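Local coordinates for protein rhamnosidase B (Bacillus sp., PDB 2OKX) that hydrolyses terminal alpha-L-rhamnose units from alpha-L-rhamnosides as a family 78 glycoside hydrolase, at residues Pro239-Ala247 with Met357-Pro368; Gly873-Arg881 with Ile891-Glu902. All coordinates share one frame; numbering follows the deposited sequence.

Contact 1: Pro239-Ala247 with Met357-Pro368; sequences PVSYCGYVA and MQTDHPDYRALP
A Cys sulfur-aromatic contact pins helix 362-370 and the loop leading into it against strand 240-252 of the D2 domain: Cys243 SG sits over one face of the Tyr364 ring, 3.5 Å from the centroid and 14° off the normal. The sulfur gets there because it is anti to its own backbone N (chi1 179°). The Tyr245 side chain runs across that of Tyr364, its CE1 3.5 Å from Tyr364 CD2, with the ring planes inclined obliquely at 37°. The phenol also points at the Tyr364 carbonyl, but Tyr245 OH is modelled too close to Pro368, so that bond is doubtful. The same CE1 of Tyr245 also meets Leu367 CD2 at 4.0 Å. Tyr364 OH is hydrogen-bonded to Asp304 OD1. Replacing Tyr364 by alanine is likely to leave the Cys243 sulfur without its ring and Asp304 without that hydroxyl. On the loop side, the extended first bonds of the Met357 side chain carry its thioether to the strand backbone, SD 3.3 Å from Tyr242 C and 3.7 Å from Ser241 CB. The helix start is capped by His361, whose ND1 accepts from Asp363 N at 3.1 Å, the donor close to the imidazole plane.

Contact 2: Gly873-Arg881 with Ile891-Glu902; sequences GSSILGVKR and IAPQPCDLTWAE
Two backbone hydrogen bonds tie Ile876 and Gly878 to the chain running through Ala892 and Gln894. Gly878 O takes Ala892 N at 2.9 Å; Ile876 O takes Gln894 N at 3.1 Å along an almost straight N-H line (177°). Gly878, with phi at 106°, packs close against the Ala892-Pro893 peptide, where a CB would run into Pro893 N. Side chains fill in beside these bonds. Ile876 CG2 meets Leu898 CD1 crosswise at 3.7 Å, and Leu877, its CG anti to the backbone N (chi1 -179°), carries CD1 to within 3.7 Å of Glu902 CA. Val879 and Ile891 run alongside each other on the same face of the sheet, CG2 of the valine 4.1 Å from CD1 of the isoleucine. In the next shell Trp917 donates NE1 to Leu877 O and packs on Pro893 and Ala901, while Leu821 of helix 817-833 touches Ile876. Val879 N still reaches back six residues to Gly873 O at 3.1 Å. The arrangement is that of a helix ended by a glycine of positive phi and passing straight into an antiparallel strand pair, here where helix 868-876, probably of the alpha-barrel, gives way to the C-terminal beta domain.

Both contacts are buried, yet they sit on opposite sides of the chain's centre, their own centres about 60 Å apart and their nearest atoms about 36 Å apart, and they share no helix or strand. Contact 1 lies within the D2 domain and joins pieces separated by more than a hundred residues, about half of them strand; contact 2 closes over only nine intervening residues. The chemistry follows: 239-247 with 357-368 is held mainly by sulfur and aromatic side chains, whereas 873-881 with 891-902 relies on main-chain hydrogen bonds lined with aliphatic groups. A helix start is capped in the first, a helix end is turned by glycine in the second.

Contact 1: Pro239-Ala247 with Met357-Pro368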
loop_
_atom_site.group_PDB
_atom_site.type_symbol
_atom_site.label_atom_id
_atom_site.label_comp_id
_atom_site.label_asym_id
_atom_site.label_seq_id
_atom_site.Cartn_x
_atom_site.Cartn_y
_atom_site.Cartn_z
ATOM N N PRO A 239 -0.152 -0.046 -16.709
ATOM C CA PRO A 239 -1.378 -0.736 -17.098
ATOM C C PRO A 239 -1.259 -1.201 -18.548
ATOM O O PRO A 239 -0.643 -0.523 -19.368
ATOM C CB PRO A 239 -2.445 0.348 -16.963
ATOM C CG PRO A 239 -1.899 1.248 -15.906
ATOM C CD PRO A 239 -0.435 1.325 -16.253
ATOM N N VAL A 240 -1.819 -2.362 -18.857
ATOM C CA VAL A 240 -1.818 -2.846 -20.233
ATOM C C VAL A 240 -3.257 -3.218 -20.531
ATOM O O VAL A 240 -4.047 -3.445 -19.616
ATOM C CB VAL A 240 -0.934 -4.108 -20.445
ATOM C CG1 VAL A 240 0.495 -3.823 -20.041
ATOM C CG2 VAL A 240 -1.497 -5.288 -19.670
ATOM N N SER A 241 -3.610 -3.251 -21.807
ATOM C CA SER A 241 -4.954 -3.644 -22.191
ATOM C C SER A 241 -4.805 -4.793 -23.171
ATOM O O SER A 241 -3.844 -4.839 -23.941
ATOM C CB SER A 241 -5.696 -2.483 -22.851
ATOM O OG SER A 241 -5.954 -1.446 -21.918
ATOM N N TYR A 242 -5.727 -5.741 -23.112
ATOM C CA TYR A 242 -5.692 -6.871 -24.022
ATOM C C TYR A 242 -7.090 -7.204 -24.485
ATOM O O TYR A 242 -8.075 -6.900 -23.812
ATOM C CB TYR A 242 -5.041 -8.105 -23.372
ATOM C CG TYR A 242 -5.484 -8.405 -21.957
ATOM C CD1 TYR A 242 -4.664 -8.093 -20.869
ATOM C CD2 TYR A 242 -6.725 -8.992 -21.701
ATOM C CE1 TYR A 242 -5.070 -8.359 -19.557
ATOM C CE2 TYR A 242 -7.138 -9.259 -20.396
ATOM C CZ TYR A 242 -6.304 -8.937 -19.330
ATOM O OH TYR A 242 -6.717 -9.190 -18.038
ATOM N N CYS A 243 -7.165 -7.827 -25.654
ATOM C CA CYS A 243 -8.429 -8.213 -26.251
ATOM C C CYS A 243 -8.414 -9.725 -26.441
ATOM O O CYS A 243 -7.492 -10.268 -27.043
ATOM C CB CYS A 243 -8.585 -7.520 -27.606
ATOM S SG CYS A 243 -10.097 -7.935 -28.485
ATOM N N GLY A 244 -9.428 -10.404 -25.922
ATOM C CA GLY A 244 -9.477 -11.846 -26.058
ATOM C C GLY A 244 -10.460 -12.497 -25.109
ATOM O O GLY A 244 -11.256 -11.816 -24.456
ATOM N N TYR A 245 -10.403 -13.823 -25.030
ATOM C CA TYR A 245 -11.304 -14.574 -24.161
ATOM C C TYR A 245 -10.580 -15.647 -23.370
ATOM O O TYR A 245 -9.422 -15.970 -23.632
ATOM C CB TYR A 245 -12.378 -15.311 -24.970
ATOM C CG TYR A 245 -13.170 -14.493 -25.954
ATOM C CD1 TYR A 245 -12.645 -14.166 -27.204
ATOM C CD2 TYR A 245 -14.461 -14.072 -25.648
ATOM C CE1 TYR A 245 -13.395 -13.439 -28.128
ATOM C CE2 TYR A 245 -15.217 -13.347 -26.560
ATOM C CZ TYR A 245 -14.679 -13.034 -27.795
ATOM O OH TYR A 245 -15.431 -12.307 -28.686
ATOM N N VAL A 246 -11.288 -16.193 -22.392
ATOM C CA VAL A 246 -10.791 -17.312 -21.612
ATOM C C VAL A 246 -11.747 -18.395 -22.082
ATOM O O VAL A 246 -12.951 -18.154 -22.173
ATOM C CB VAL A 246 -10.972 -17.120 -20.095
ATOM C CG1 VAL A 246 -10.864 -18.474 -19.390
ATOM C CG2 VAL A 246 -9.905 -16.179 -19.563
ATOM N N ALA A 247 -11.231 -19.578 -22.388
ATOM C CA ALA A 247 -12.103 -20.644 -22.861
ATOM C C ALA A 247 -11.809 -21.991 -22.223
ATOM O O ALA A 247 -10.656 -22.331 -21.954
ATOM C CB ALA A 247 -12.003 -20.756 -24.378
ATOM N N MET A 357 -5.357 0.279 -27.537
ATOM C CA MET A 357 -5.937 -0.957 -28.041
ATOM C C MET A 357 -7.320 -0.708 -28.638
ATOM O O MET A 357 -8.089 0.105 -28.125
ATOM C CB MET A 357 -6.065 -1.970 -26.897
ATOM C CG MET A 357 -6.873 -3.208 -27.242
ATOM S SD MET A 357 -7.214 -4.220 -25.783
ATOM C CE MET A 357 -8.692 -3.429 -25.186
ATOM N N GLN A 358 -7.626 -1.400 -29.729
ATOM C CA GLN A 358 -8.936 -1.282 -30.355
ATOM C C GLN A 358 -9.626 -2.637 -30.219
ATOM O O GLN A 358 -8.963 -3.664 -30.097
ATOM C CB GLN A 358 -8.805 -0.868 -31.826
ATOM C CG GLN A 358 -8.736 0.648 -32.010
ATOM C CD GLN A 358 -8.700 1.084 -33.467
ATOM O OE1 GLN A 358 -9.051 2.221 -33.791
ATOM N NE2 GLN A 358 -8.262 0.190 -34.349
ATOM N N THR A 359 -10.952 -2.639 -30.224
ATOM C CA THR A 359 -11.693 -3.882 -30.063
ATOM C C THR A 359 -12.556 -4.230 -31.272
ATOM O O THR A 359 -13.685 -4.695 -31.119
ATOM C CB THR A 359 -12.597 -3.808 -28.822
ATOM O OG1 THR A 359 -13.594 -2.798 -29.016
ATOM C CG2 THR A 359 -11.773 -3.458 -27.587
ATOM N N ASP A 360 -12.020 -4.022 -32.469
ATOM C CA ASP A 360 -12.771 -4.311 -33.684
ATOM C C ASP A 360 -12.221 -5.462 -34.519
ATOM O O ASP A 360 -12.703 -5.706 -35.624
ATOM C CB ASP A 360 -12.857 -3.055 -34.556
ATOM C CG ASP A 360 -11.493 -2.523 -34.953
ATOM O OD1 ASP A 360 -11.441 -1.575 -35.765
ATOM O OD2 ASP A 360 -10.474 -3.046 -34.456
ATOM N N HIS A 361 -11.224 -6.176 -34.008
ATOM C CA HIS A 361 -10.660 -7.288 -34.767
ATOM C C HIS A 361 -11.787 -8.219 -35.212
ATOM O O HIS A 361 -12.576 -8.690 -34.394
ATOM C CB HIS A 361 -9.640 -8.051 -33.927
ATOM C CG HIS A 361 -8.823 -9.022 -34.718
ATOM N ND1 HIS A 361 -9.358 -10.165 -35.272
ATOM C CD2 HIS A 361 -7.517 -9.008 -35.072
ATOM C CE1 HIS A 361 -8.416 -10.813 -35.933
ATOM N NE2 HIS A 361 -7.289 -10.133 -35.827
ATOM N N PRO A 362 -11.873 -8.499 -36.524
ATOM C CA PRO A 362 -12.908 -9.368 -37.100
ATOM C C PRO A 362 -13.131 -10.720 -36.421
ATOM O O PRO A 362 -14.274 -11.146 -36.243
ATOM C CB PRO A 362 -12.473 -9.507 -38.561
ATOM C CG PRO A 362 -10.982 -9.331 -38.493
ATOM C CD PRO A 362 -10.847 -8.177 -37.534
ATOM N N ASP A 363 -12.055 -11.398 -36.046
ATOM C CA ASP A 363 -12.206 -12.691 -35.397
ATOM C C ASP A 363 -12.749 -12.528 -33.982
ATOM O O ASP A 363 -13.571 -13.323 -33.528
ATOM C CB ASP A 363 -10.875 -13.441 -35.391
ATOM C CG ASP A 363 -10.430 -13.834 -36.788
ATOM O OD1 ASP A 363 -11.294 -14.267 -37.579
ATOM O OD2 ASP A 363 -9.226 -13.719 -37.095
ATOM N N TYR A 364 -12.299 -11.487 -33.291
ATOM C CA TYR A 364 -12.774 -11.232 -31.940
ATOM C C TYR A 364 -14.281 -11.000 -31.951
ATOM O O TYR A 364 -15.000 -11.502 -31.090
ATOM C CB TYR A 364 -12.062 -10.009 -31.350
ATOM C CG TYR A 364 -12.740 -9.436 -30.121
ATOM C CD1 TYR A 364 -13.383 -8.197 -30.170
ATOM C CD2 TYR A 364 -12.754 -10.137 -28.915
ATOM C CE1 TYR A 364 -14.024 -7.669 -29.048
ATOM C CE2 TYR A 364 -13.392 -9.621 -27.788
ATOM C CZ TYR A 364 -14.025 -8.389 -27.861
ATOM O OH TYR A 364 -14.654 -7.880 -26.748
ATOM N N ARG A 365 -14.757 -10.256 -32.946
ATOM C CA ARG A 365 -16.181 -9.939 -33.062
ATOM C C ARG A 365 -17.081 -11.092 -33.497
ATOM O O ARG A 365 -18.235 -11.177 -33.080
ATOM C CB ARG A 365 -16.375 -8.768 -34.029
ATOM C CG ARG A 365 -15.850 -7.439 -33.517
ATOM C CD ARG A 365 -16.647 -6.954 -32.319
ATOM N NE ARG A 365 -16.148 -5.676 -31.816
ATOM C CZ ARG A 365 -16.707 -4.989 -30.826
ATOM N NH1 ARG A 365 -17.793 -5.456 -30.224
ATOM N NH2 ARG A 365 -16.184 -3.832 -30.439
ATOM N N ALA A 366 -16.561 -11.976 -34.338
ATOM C CA ALA A 366 -17.353 -13.099 -34.831
ATOM C C ALA A 366 -17.263 -14.338 -33.950
ATOM O O ALA A 366 -18.259 -15.023 -33.724
ATOM C CB ALA A 366 -16.917 -13.450 -36.250
ATOM N N LEU A 367 -16.061 -14.605 -33.452
ATOM C CA LEU A 367 -15.775 -15.776 -32.631
ATOM C C LEU A 367 -16.848 -16.310 -31.686
ATOM O O LEU A 367 -17.241 -17.475 -31.789
ATOM C CB LEU A 367 -14.480 -15.551 -31.848
ATOM C CG LEU A 367 -13.959 -16.724 -31.017
ATOM C CD1 LEU A 367 -14.093 -18.027 -31.778
ATOM C CD2 LEU A 367 -12.508 -16.460 -30.660
ATOM N N PRO A 368 -17.342 -15.479 -30.756
ATOM C CA PRO A 368 -18.366 -15.971 -29.829
ATOM C C PRO A 368 -19.450 -16.823 -30.485
ATOM O O PRO A 368 -19.576 -18.015 -30.201
ATOM C CB PRO A 368 -18.923 -14.689 -29.224
ATOM C CG PRO A 368 -17.737 -13.799 -29.209
ATOM C CD PRO A 368 -17.144 -14.030 -30.584
#

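Contact 2: Gly873-Arg881 with Ile891-Glu902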
loop_
_atom_site.group_PDB
_atom_site.type_symbol
_atom_site.label_atom_id
_atom_site.label_comp_id
_atom_site.label_asym_id
_atom_site.label_seq_id
_atom_site.Cartn_x
_atom_site.Cartn_y
_atom_site.Cartn_z
ATOM N N GLY A 873 -3.103 19.226 17.702
ATOM C CA GLY A 873 -1.942 19.715 18.428
ATOM C C GLY A 873 -1.477 21.090 17.955
ATOM O O GLY A 873 -1.006 21.900 18.756
ATOM N N SER A 874 -1.621 21.368 16.662
ATOM C CA SER A 874 -1.172 22.643 16.104
ATOM C C SER A 874 -2.189 23.782 16.177
ATOM O O SER A 874 -1.906 24.851 16.728
ATOM C CB SER A 874 -0.723 22.455 14.649
ATOM O OG SER A 874 -1.802 22.072 13.815
ATOM N N SER A 875 -3.374 23.559 15.628
ATOM C CA SER A 875 -4.400 24.593 15.611
ATOM C C SER A 875 -5.149 24.823 16.920
ATOM O O SER A 875 -5.481 25.961 17.252
ATOM C CB SER A 875 -5.422 24.289 14.512
ATOM O OG SER A 875 -4.866 24.486 13.223
ATOM N N ILE A 876 -5.408 23.747 17.657
ATOM C CA ILE A 876 -6.182 23.808 18.900
ATOM C C ILE A 876 -5.360 23.882 20.185
ATOM O O ILE A 876 -5.496 24.833 20.958
ATOM C CB ILE A 876 -7.135 22.584 18.977
ATOM C CG1 ILE A 876 -7.880 22.432 17.648
ATOM C CG2 ILE A 876 -8.121 22.744 20.122
ATOM C CD1 ILE A 876 -8.681 23.647 17.232
ATOM N N LEU A 877 -4.529 22.875 20.434
ATOM C CA LEU A 877 -3.694 22.893 21.631
ATOM C C LEU A 877 -2.878 24.188 21.578
ATOM O O LEU A 877 -2.637 24.827 22.604
ATOM C CB LEU A 877 -2.755 21.692 21.651
ATOM C CG LEU A 877 -1.854 21.606 22.885
ATOM C CD1 LEU A 877 -2.698 21.427 24.156
ATOM C CD2 LEU A 877 -0.899 20.437 22.708
ATOM N N GLY A 878 -2.446 24.547 20.370
ATOM C CA GLY A 878 -1.706 25.783 20.172
ATOM C C GLY A 878 -0.213 25.724 19.910
ATOM O O GLY A 878 0.444 26.763 19.929
ATOM N N VAL A 879 0.335 24.542 19.647
ATOM C CA VAL A 879 1.776 24.424 19.416
ATOM C C VAL A 879 2.181 24.522 17.950
ATOM O O VAL A 879 1.802 23.679 17.139
ATOM C CB VAL A 879 2.327 23.088 19.969
ATOM C CG1 VAL A 879 3.837 23.015 19.749
ATOM C CG2 VAL A 879 1.999 22.957 21.447
ATOM N N LYS A 880 2.965 25.547 17.621
ATOM C CA LYS A 880 3.444 25.746 16.257
ATOM C C LYS A 880 4.938 26.057 16.218
ATOM O O LYS A 880 5.462 26.730 17.107
ATOM C CB LYS A 880 2.691 26.893 15.581
ATOM C CG LYS A 880 1.262 26.570 15.184
ATOM C CD LYS A 880 0.658 27.724 14.400
ATOM C CE LYS A 880 -0.747 27.410 13.927
ATOM N NZ LYS A 880 -1.304 28.543 13.142
ATOM N N ARG A 881 5.615 25.560 15.188
ATOM C CA ARG A 881 7.046 25.802 14.998
ATOM C C ARG A 881 7.197 27.306 14.745
ATOM O O ARG A 881 6.476 27.868 13.924
ATOM C CB ARG A 881 7.550 25.017 13.778
ATOM C CG ARG A 881 9.079 24.928 13.643
ATOM C CD ARG A 881 9.493 24.316 12.295
ATOM N NE ARG A 881 9.211 25.222 11.181
ATOM C CZ ARG A 881 8.185 25.103 10.345
ATOM N NH1 ARG A 881 8.019 25.989 9.373
ATOM N NH2 ARG A 881 7.333 24.092 10.465
ATOM N N ILE A 891 3.212 29.537 21.006
ATOM C CA ILE A 891 2.129 28.886 21.731
ATOM C C ILE A 891 0.925 29.822 21.670
ATOM O O ILE A 891 0.926 30.897 22.282
ATOM C CB ILE A 891 2.504 28.630 23.207
ATOM C CG1 ILE A 891 3.794 27.805 23.289
ATOM C CG2 ILE A 891 1.362 27.898 23.918
ATOM C CD1 ILE A 891 3.728 26.446 22.608
ATOM N N ALA A 892 -0.094 29.423 20.918
ATOM C CA ALA A 892 -1.298 30.235 20.763
ATOM C C ALA A 892 -2.531 29.338 20.725
ATOM O O ALA A 892 -3.030 29.002 19.655
ATOM C CB ALA A 892 -1.206 31.056 19.479
ATOM N N PRO A 893 -3.040 28.951 21.899
ATOM C CA PRO A 893 -4.220 28.086 22.000
ATOM C C PRO A 893 -5.476 28.688 21.378
ATOM O O PRO A 893 -5.640 29.908 21.338
ATOM C CB PRO A 893 -4.382 27.888 23.511
ATOM C CG PRO A 893 -2.988 28.086 24.051
ATOM C CD PRO A 893 -2.519 29.276 23.239
ATOM N N GLN A 894 -6.342 27.810 20.873
ATOM C CA GLN A 894 -7.628 28.189 20.297
ATOM C C GLN A 894 -8.593 27.143 20.854
ATOM O O GLN A 894 -8.957 26.187 20.168
ATOM C CB GLN A 894 -7.598 28.129 18.762
ATOM C CG GLN A 894 -6.722 29.201 18.108
ATOM C CD GLN A 894 -7.144 30.618 18.476
ATOM O OE1 GLN A 894 -6.392 31.571 18.269
ATOM N NE2 GLN A 894 -8.352 30.765 19.016
ATOM N N PRO A 895 -8.997 27.303 22.125
ATOM C CA PRO A 895 -9.910 26.391 22.818
ATOM C C PRO A 895 -11.265 26.157 22.155
ATOM O O PRO A 895 -11.869 25.096 22.336
ATOM C CB PRO A 895 -10.062 27.034 24.196
ATOM C CG PRO A 895 -8.754 27.762 24.378
ATOM C CD PRO A 895 -8.560 28.384 23.030
ATOM N N CYS A 896 -11.742 27.140 21.401
ATOM C CA CYS A 896 -13.044 27.020 20.756
ATOM C C CYS A 896 -14.048 26.703 21.856
ATOM O O CYS A 896 -14.173 27.467 22.813
ATOM C CB CYS A 896 -13.022 25.906 19.704
ATOM S SG CYS A 896 -11.834 26.195 18.384
ATOM N N ASP A 897 -14.751 25.577 21.746
ATOM C CA ASP A 897 -15.734 25.221 22.771
ATOM C C ASP A 897 -15.247 24.199 23.793
ATOM O O ASP A 897 -16.047 23.631 24.537
ATOM C CB ASP A 897 -17.030 24.717 22.121
ATOM C CG ASP A 897 -16.799 23.567 21.148
ATOM O OD1 ASP A 897 -17.776 23.177 20.475
ATOM O OD2 ASP A 897 -15.660 23.052 21.050
ATOM N N LEU A 898 -13.938 23.970 23.837
ATOM C CA LEU A 898 -13.359 23.010 24.776
ATOM C C LEU A 898 -13.103 23.654 26.142
ATOM O O LEU A 898 -12.876 24.864 26.231
ATOM C CB LEU A 898 -12.041 22.475 24.213
ATOM C CG LEU A 898 -12.111 21.829 22.824
ATOM C CD1 LEU A 898 -10.711 21.415 22.380
ATOM C CD2 LEU A 898 -13.050 20.615 22.864
ATOM N N THR A 899 -13.139 22.855 27.207
ATOM C CA THR A 899 -12.892 23.396 28.544
ATOM C C THR A 899 -11.445 23.171 28.973
ATOM O O THR A 899 -10.928 23.876 29.842
ATOM C CB THR A 899 -13.846 22.792 29.593
ATOM O OG1 THR A 899 -13.756 21.364 29.570
ATOM C CG2 THR A 899 -15.275 23.211 29.300
ATOM N N TRP A 900 -10.795 22.188 28.357
ATOM C CA TRP A 900 -9.394 21.892 28.649
ATOM C C TRP A 900 -8.784 21.047 27.544
ATOM O O TRP A 900 -9.495 20.433 26.751
ATOM C CB TRP A 900 -9.230 21.163 29.995
ATOM C CG TRP A 900 -9.901 19.810 30.083
ATOM C CD1 TRP A 900 -11.167 19.551 30.525
ATOM C CD2 TRP A 900 -9.347 18.543 29.692
ATOM N NE1 TRP A 900 -11.438 18.204 30.432
ATOM C CE2 TRP A 900 -10.340 17.562 29.923
ATOM C CE3 TRP A 900 -8.110 18.143 29.166
ATOM C CZ2 TRP A 900 -10.136 16.204 29.646
ATOM C CZ3 TRP A 900 -7.905 16.786 28.889
ATOM C CH2 TRP A 900 -8.914 15.837 29.130
ATOM N N ALA A 901 -7.458 21.045 27.486
ATOM C CA ALA A 901 -6.721 20.257 26.503
ATOM C C ALA A 901 -5.273 20.187 26.947
ATOM O O ALA A 901 -4.794 21.050 27.691
ATOM C CB ALA A 901 -6.815 20.890 25.123
ATOM N N GLU A 902 -4.576 19.152 26.506
ATOM C CA GLU A 902 -3.174 18.998 26.854
ATOM C C GLU A 902 -2.520 18.057 25.855
ATOM O O GLU A 902 -3.184 17.222 25.244
ATOM C CB GLU A 902 -3.037 18.468 28.282
ATOM C CG GLU A 902 -3.791 17.182 28.545
ATOM C CD GLU A 902 -4.108 17.002 30.013
ATOM O OE1 GLU A 902 -3.772 15.933 30.564
ATOM O OE2 GLU A 902 -4.699 17.930 30.615
HETATM O O HOH W 1 -1.698 27.618 17.200
#